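Local coordinates for protein putative isochorismatase (Streptomyces avermitilis, PDB 3KL2) that is probably a hydrolase of the isochorismatase-like cysteine hydrolase family, although its natural substrate is not established, at residues Phe37-Gly42 and Ala114-Leu119; Gly46-Val51 and Gly158-Cys163. All coordinates share one frame; numbering follows the deposited sequence.

Contact 1 of 2, residues Phe37-Gly42 and Ala114-Leu119; sequences FTSDGG and AIVDEL
Val116 meets Thr38 and Ser39 with one side chain, and the touching is van der Waals contact between a valine branch and two hydroxyl groups. Val116 CG2 lies 3.6 Å from Thr38 OG1. The same Thr38 OG1 is also 3.6 Å from Val116 CB, so the hydroxyl sits beside the start of the branch as well as its end. Val116 CG2 reaches on to Ser39 OG at 3.8 Å. The methyl is therefore set against both oxygens. With CG1 between N and the carbonyl carbon (chi1 65°), CG2 is the branch that reaches the two hydroxyls.

No hydrogen bond crosses between the two segments. The polar atoms find partners on their own side. Thr38 OG1 and Ser39 OG bond each other at 2.8 Å. Thr38 OG1 also bonds Gln34 O, four residues back, and Ser39 OG bonds Asn35 OD1. These links hold the two hydroxyls together as one patch facing the valine.

The contact belongs to the loops around the parallel sheet of this alpha/beta fold. Short helix 35-38 follows strand 26-31, and segment 114-119 lies in the long connection between helix 96-103 and strand 126-127.

Backbone bonds shape both segments. Ser39 leaves helical geometry and starts a type II turn, closed by Gly42 N to Ser39 O at 2.9 Å. On the other side Leu119 N bonds Val116 O at 2.8 Å across a 3-10 turn. Backbone bonds from Ala114 to Asn35 and from Val116 to Tyr33 tie segment 114-119 to the chain just before Phe37-Gly42. Leu119 packs on helix 57-71.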
loop_
_atom_site.group_PDB
_atom_site.type_symbol
_atom_site.label_atom_id
_atom_site.label_comp_id
_atom_site.label_asym_id
_atom_site.label_seq_id
_atom_site.Cartn_x
_atom_site.Cartn_y
_atom_site.Cartn_z
ATOM N N PHE A 37 -22.881 -7.125 -15.058
ATOM C CA PHE A 37 -23.352 -5.735 -15.139
ATOM C C PHE A 37 -23.884 -5.372 -16.517
ATOM O O PHE A 37 -24.931 -4.731 -16.640
ATOM C CB PHE A 37 -22.174 -4.757 -14.867
ATOM C CG PHE A 37 -21.852 -4.528 -13.422
ATOM C CD1 PHE A 37 -22.835 -4.204 -12.503
ATOM C CD2 PHE A 37 -20.541 -4.524 -13.001
ATOM C CE1 PHE A 37 -22.513 -3.945 -11.133
ATOM C CE2 PHE A 37 -20.199 -4.264 -11.649
ATOM C CZ PHE A 37 -21.174 -3.982 -10.728
ATOM N N THR A 38 -23.152 -5.750 -17.565
ATOM C CA THR A 38 -23.382 -5.236 -18.918
ATOM C C THR A 38 -24.533 -5.859 -19.691
ATOM O O THR A 38 -25.044 -5.241 -20.616
ATOM C CB THR A 38 -22.154 -5.516 -19.796
ATOM O OG1 THR A 38 -21.874 -6.914 -19.706
ATOM C CG2 THR A 38 -20.943 -4.699 -19.336
ATOM N N SER A 39 -24.934 -7.079 -19.339
ATOM C CA SER A 39 -25.752 -7.893 -20.258
ATOM C C SER A 39 -27.013 -8.454 -19.616
ATOM O O SER A 39 -27.016 -8.786 -18.429
ATOM C CB SER A 39 -24.908 -9.070 -20.761
ATOM O OG SER A 39 -23.575 -8.679 -21.076
ATOM N N ASP A 40 -28.065 -8.596 -20.426
ATOM C CA ASP A 40 -29.356 -9.126 -19.984
ATOM C C ASP A 40 -29.178 -10.463 -19.271
ATOM O O ASP A 40 -28.532 -11.356 -19.808
ATOM C CB ASP A 40 -30.324 -9.302 -21.177
ATOM C CG ASP A 40 -31.040 -7.976 -21.590
ATOM O OD1 ASP A 40 -30.996 -6.979 -20.831
ATOM O OD2 ASP A 40 -31.666 -7.935 -22.681
ATOM N N GLY A 41 -29.728 -10.569 -18.059
ATOM C CA GLY A 41 -29.682 -11.794 -17.258
ATOM C C GLY A 41 -28.546 -11.780 -16.250
ATOM O O GLY A 41 -28.510 -12.604 -15.331
ATOM N N GLY A 42 -27.599 -10.854 -16.437
ATOM C CA GLY A 42 -26.564 -10.609 -15.458
ATOM C C GLY A 42 -27.244 -10.179 -14.176
ATOM O O GLY A 42 -28.240 -9.462 -14.208
ATOM N N ALA A 114 -17.521 -13.410 -16.812
ATOM C CA ALA A 114 -16.777 -13.126 -18.031
ATOM C C ALA A 114 -16.894 -11.700 -18.485
ATOM O O ALA A 114 -17.955 -11.043 -18.360
ATOM C CB ALA A 114 -17.241 -14.012 -19.177
ATOM N N ILE A 115 -15.799 -11.238 -19.089
ATOM C CA ILE A 115 -15.779 -9.951 -19.712
ATOM C C ILE A 115 -16.739 -9.990 -20.868
ATOM O O ILE A 115 -16.927 -11.031 -21.494
ATOM C CB ILE A 115 -14.395 -9.556 -20.186
ATOM C CG1 ILE A 115 -13.498 -9.319 -18.963
ATOM C CG2 ILE A 115 -14.498 -8.290 -21.025
ATOM C CD1 ILE A 115 -12.020 -9.166 -19.277
ATOM N N VAL A 116 -17.373 -8.857 -21.141
ATOM C CA VAL A 116 -18.397 -8.774 -22.168
ATOM C C VAL A 116 -17.774 -8.961 -23.578
ATOM O O VAL A 116 -16.678 -8.460 -23.852
ATOM C CB VAL A 116 -19.191 -7.446 -22.016
ATOM C CG1 VAL A 116 -18.293 -6.242 -22.265
ATOM C CG2 VAL A 116 -20.448 -7.416 -22.925
ATOM N N ASP A 117 -18.477 -9.678 -24.463
ATOM C CA ASP A 117 -17.905 -10.067 -25.756
ATOM C C ASP A 117 -17.405 -8.861 -26.550
ATOM O O ASP A 117 -16.328 -8.883 -27.141
ATOM C CB ASP A 117 -18.916 -10.859 -26.588
ATOM C CG ASP A 117 -19.308 -12.169 -25.940
ATOM O OD1 ASP A 117 -18.462 -12.773 -25.225
ATOM O OD2 ASP A 117 -20.481 -12.589 -26.135
ATOM N N GLU A 118 -18.194 -7.801 -26.517
ATOM C CA GLU A 118 -17.895 -6.550 -27.213
ATOM C C GLU A 118 -16.513 -5.985 -26.811
ATOM O O GLU A 118 -15.906 -5.222 -27.548
ATOM C CB GLU A 118 -18.991 -5.529 -26.862
ATOM C CG GLU A 118 -20.366 -5.736 -27.566
ATOM C CD GLU A 118 -21.012 -7.145 -27.351
ATOM O OE1 GLU A 118 -20.867 -7.756 -26.249
ATOM O OE2 GLU A 118 -21.677 -7.637 -28.308
ATOM N N LEU A 119 -16.041 -6.345 -25.619
ATOM C CA LEU A 119 -14.773 -5.869 -25.105
ATOM C C LEU A 119 -13.882 -7.040 -24.702
ATOM O O LEU A 119 -13.092 -6.927 -23.790
ATOM C CB LEU A 119 -15.035 -4.930 -23.900
ATOM C CG LEU A 119 -15.585 -3.567 -24.345
ATOM C CD1 LEU A 119 -16.376 -2.821 -23.245
ATOM C CD2 LEU A 119 -14.429 -2.723 -24.864
#

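Contact 2 of 2, residues Gly46-Val51 and Gly158-Cys163; sequences GAVADV and GFLTNC
Val48 puts its two methyls on two consecutive residues, Leu160 and Phe159. Val48 CG1 touches Leu160 CD2 at 3.6 Å. Val48 CG2 lies 3.9 Å from Phe159 CE1, and Val48 CB is 4.2 Å from that same ring carbon. The methyl comes to the ring obliquely. The valine side chain stands at about a right angle to both partners.

Each conformation explains a part of this. In Val48, CG1 lies beside the backbone N and opposite the carbonyl carbon (chi1 -65°), while CG2 sits between N and the carbonyl carbon. The branch thus forks, one arm for each partner. The CB of Phe159 is directed toward segment 46-51. The first bond of the Leu160 side chain points neither at segment 46-51 nor away from it. Its CG is anti to the carbonyl carbon, and with CD1 roughly anti to CA (chi2 158°), CD2 is the branch that turns to Val48 CG1.

The peptide before Leu160 is cis. It is followed by a type I turn from Leu160 to Cys163, closed by Cys163 N to Leu160 O at 2.8 Å. Cys163 is the N-cap of helix 164-174. In relatives a cis peptide lies in the loop just before the helix that carries the nucleophilic cysteine at its start, so this is probably the active-site region. Asn162 O bonds Arg170 NH2, and Asn162 ND2 bonds Asp201 OD1, both of the second subunit.

All three touching side chains are buried and apolar, and no hydrogen bond joins the segments, so the contact is held by hydrophobic packing.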
loop_
_atom_site.group_PDB
_atom_site.type_symbol
_atom_site.label_atom_id
_atom_site.label_comp_id
_atom_site.label_asym_id
_atom_site.label_seq_id
_atom_site.Cartn_x
_atom_site.Cartn_y
_atom_site.Cartn_z
ATOM N N GLY A 46 -29.948 -5.335 -14.135
ATOM C CA GLY A 46 -31.199 -4.571 -13.951
ATOM C C GLY A 46 -30.934 -3.230 -13.275
ATOM O O GLY A 46 -31.468 -2.193 -13.659
ATOM N N ALA A 47 -30.052 -3.260 -12.288
ATOM C CA ALA A 47 -29.723 -2.067 -11.494
ATOM C C ALA A 47 -28.918 -0.983 -12.251
ATOM O O ALA A 47 -28.911 0.156 -11.836
ATOM C CB ALA A 47 -28.987 -2.489 -10.194
ATOM N N VAL A 48 -28.278 -1.320 -13.362
ATOM C CA VAL A 48 -27.428 -0.352 -14.073
ATOM C C VAL A 48 -27.903 -0.053 -15.489
ATOM O O VAL A 48 -27.294 0.764 -16.202
ATOM C CB VAL A 48 -25.920 -0.810 -14.152
ATOM C CG1 VAL A 48 -25.261 -0.872 -12.746
ATOM C CG2 VAL A 48 -25.776 -2.121 -14.930
ATOM N N ALA A 49 -28.984 -0.725 -15.873
ATOM C CA ALA A 49 -29.548 -0.652 -17.198
ATOM C C ALA A 49 -29.914 0.789 -17.553
ATOM O O ALA A 49 -29.510 1.267 -18.628
ATOM C CB ALA A 49 -30.789 -1.585 -17.308
ATOM N N ASP A 50 -30.648 1.487 -16.671
ATOM C CA ASP A 50 -31.129 2.838 -17.040
ATOM C C ASP A 50 -29.926 3.722 -17.365
ATOM O O ASP A 50 -29.904 4.399 -18.405
ATOM C CB ASP A 50 -32.043 3.505 -15.979
ATOM N N VAL A 51 -28.904 3.658 -16.515
ATOM C CA VAL A 51 -27.749 4.546 -16.661
ATOM C C VAL A 51 -26.847 4.105 -17.810
ATOM O O VAL A 51 -26.329 4.941 -18.542
ATOM C CB VAL A 51 -27.010 4.721 -15.329
ATOM C CG1 VAL A 51 -25.789 5.624 -15.486
ATOM C CG2 VAL A 51 -27.983 5.327 -14.266
ATOM N N GLY A 158 -15.882 2.263 -16.599
ATOM C CA GLY A 158 -16.555 1.071 -16.147
ATOM C C GLY A 158 -17.558 1.306 -15.042
ATOM O O GLY A 158 -18.268 2.316 -15.013
ATOM N N PHE A 159 -17.592 0.354 -14.116
ATOM C CA PHE A 159 -18.646 0.258 -13.117
ATOM C C PHE A 159 -17.999 0.132 -11.739
ATOM O O PHE A 159 -16.844 -0.341 -11.631
ATOM C CB PHE A 159 -19.424 -1.039 -13.318
ATOM C CG PHE A 159 -20.127 -1.172 -14.642
ATOM C CD1 PHE A 159 -21.476 -0.856 -14.752
ATOM C CD2 PHE A 159 -19.469 -1.680 -15.741
ATOM C CE1 PHE A 159 -22.154 -1.037 -15.927
ATOM C CE2 PHE A 159 -20.122 -1.874 -16.915
ATOM C CZ PHE A 159 -21.481 -1.540 -17.023
ATOM N N LEU A 160 -18.660 0.589 -10.675
ATOM C CA LEU A 160 -19.737 1.557 -10.699
ATOM C C LEU A 160 -19.180 2.944 -10.513
ATOM O O LEU A 160 -18.310 3.145 -9.654
ATOM C CB LEU A 160 -20.690 1.315 -9.553
ATOM C CG LEU A 160 -21.454 0.001 -9.610
ATOM C CD1 LEU A 160 -21.944 -0.380 -8.200
ATOM C CD2 LEU A 160 -22.569 0.098 -10.624
ATOM N N THR A 161 -19.753 3.908 -11.244
ATOM C CA THR A 161 -19.396 5.312 -11.134
ATOM C C THR A 161 -19.036 5.785 -9.727
ATOM O O THR A 161 -17.994 6.390 -9.563
ATOM C CB THR A 161 -20.546 6.181 -11.532
ATOM O OG1 THR A 161 -20.944 5.850 -12.858
ATOM C CG2 THR A 161 -20.144 7.655 -11.437
ATOM N N ASN A 162 -19.908 5.550 -8.732
ATOM C CA ASN A 162 -19.641 6.060 -7.379
ATOM C C ASN A 162 -19.031 5.042 -6.441
ATOM O O ASN A 162 -18.805 5.351 -5.274
ATOM C CB ASN A 162 -20.889 6.702 -6.726
ATOM C CG ASN A 162 -22.060 5.749 -6.662
ATOM O OD1 ASN A 162 -22.313 4.998 -7.604
ATOM N ND2 ASN A 162 -22.738 5.733 -5.539
ATOM N N CYS A 163 -18.730 3.849 -6.937
ATOM C CA CYS A 163 -18.172 2.824 -6.108
ATOM C C CYS A 163 -16.730 2.520 -6.543
ATOM O O CYS A 163 -15.835 3.312 -6.270
ATOM C CB CYS A 163 -19.088 1.613 -6.113
ATOM S SG CYS A 163 -18.672 0.453 -4.793
#

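The two contacts have centres 13 Å apart, and their segments alternate along the chain: 37-42, 46-51, 114-119, 158-163. Helices 35-38 and 45-55 follow each other, so each contact takes one of two neighbouring helices and a distant partner. The contacts also touch. The rings of Phe37 and Phe159 stack, and Phe37 CD2 also packs 3.7 Å from Phe159 CB. Thr38 CG2 packs 3.8 Å from Phe159 CE2. Strands 26-31 and 153-159 are neighbours in the parallel sheet, and the helices lie beyond their C-terminal ends. Contact 1 joins this end to the long loop, and contact 2 sets helix 45-55 against the turn after strand 153-159, probably near the active site.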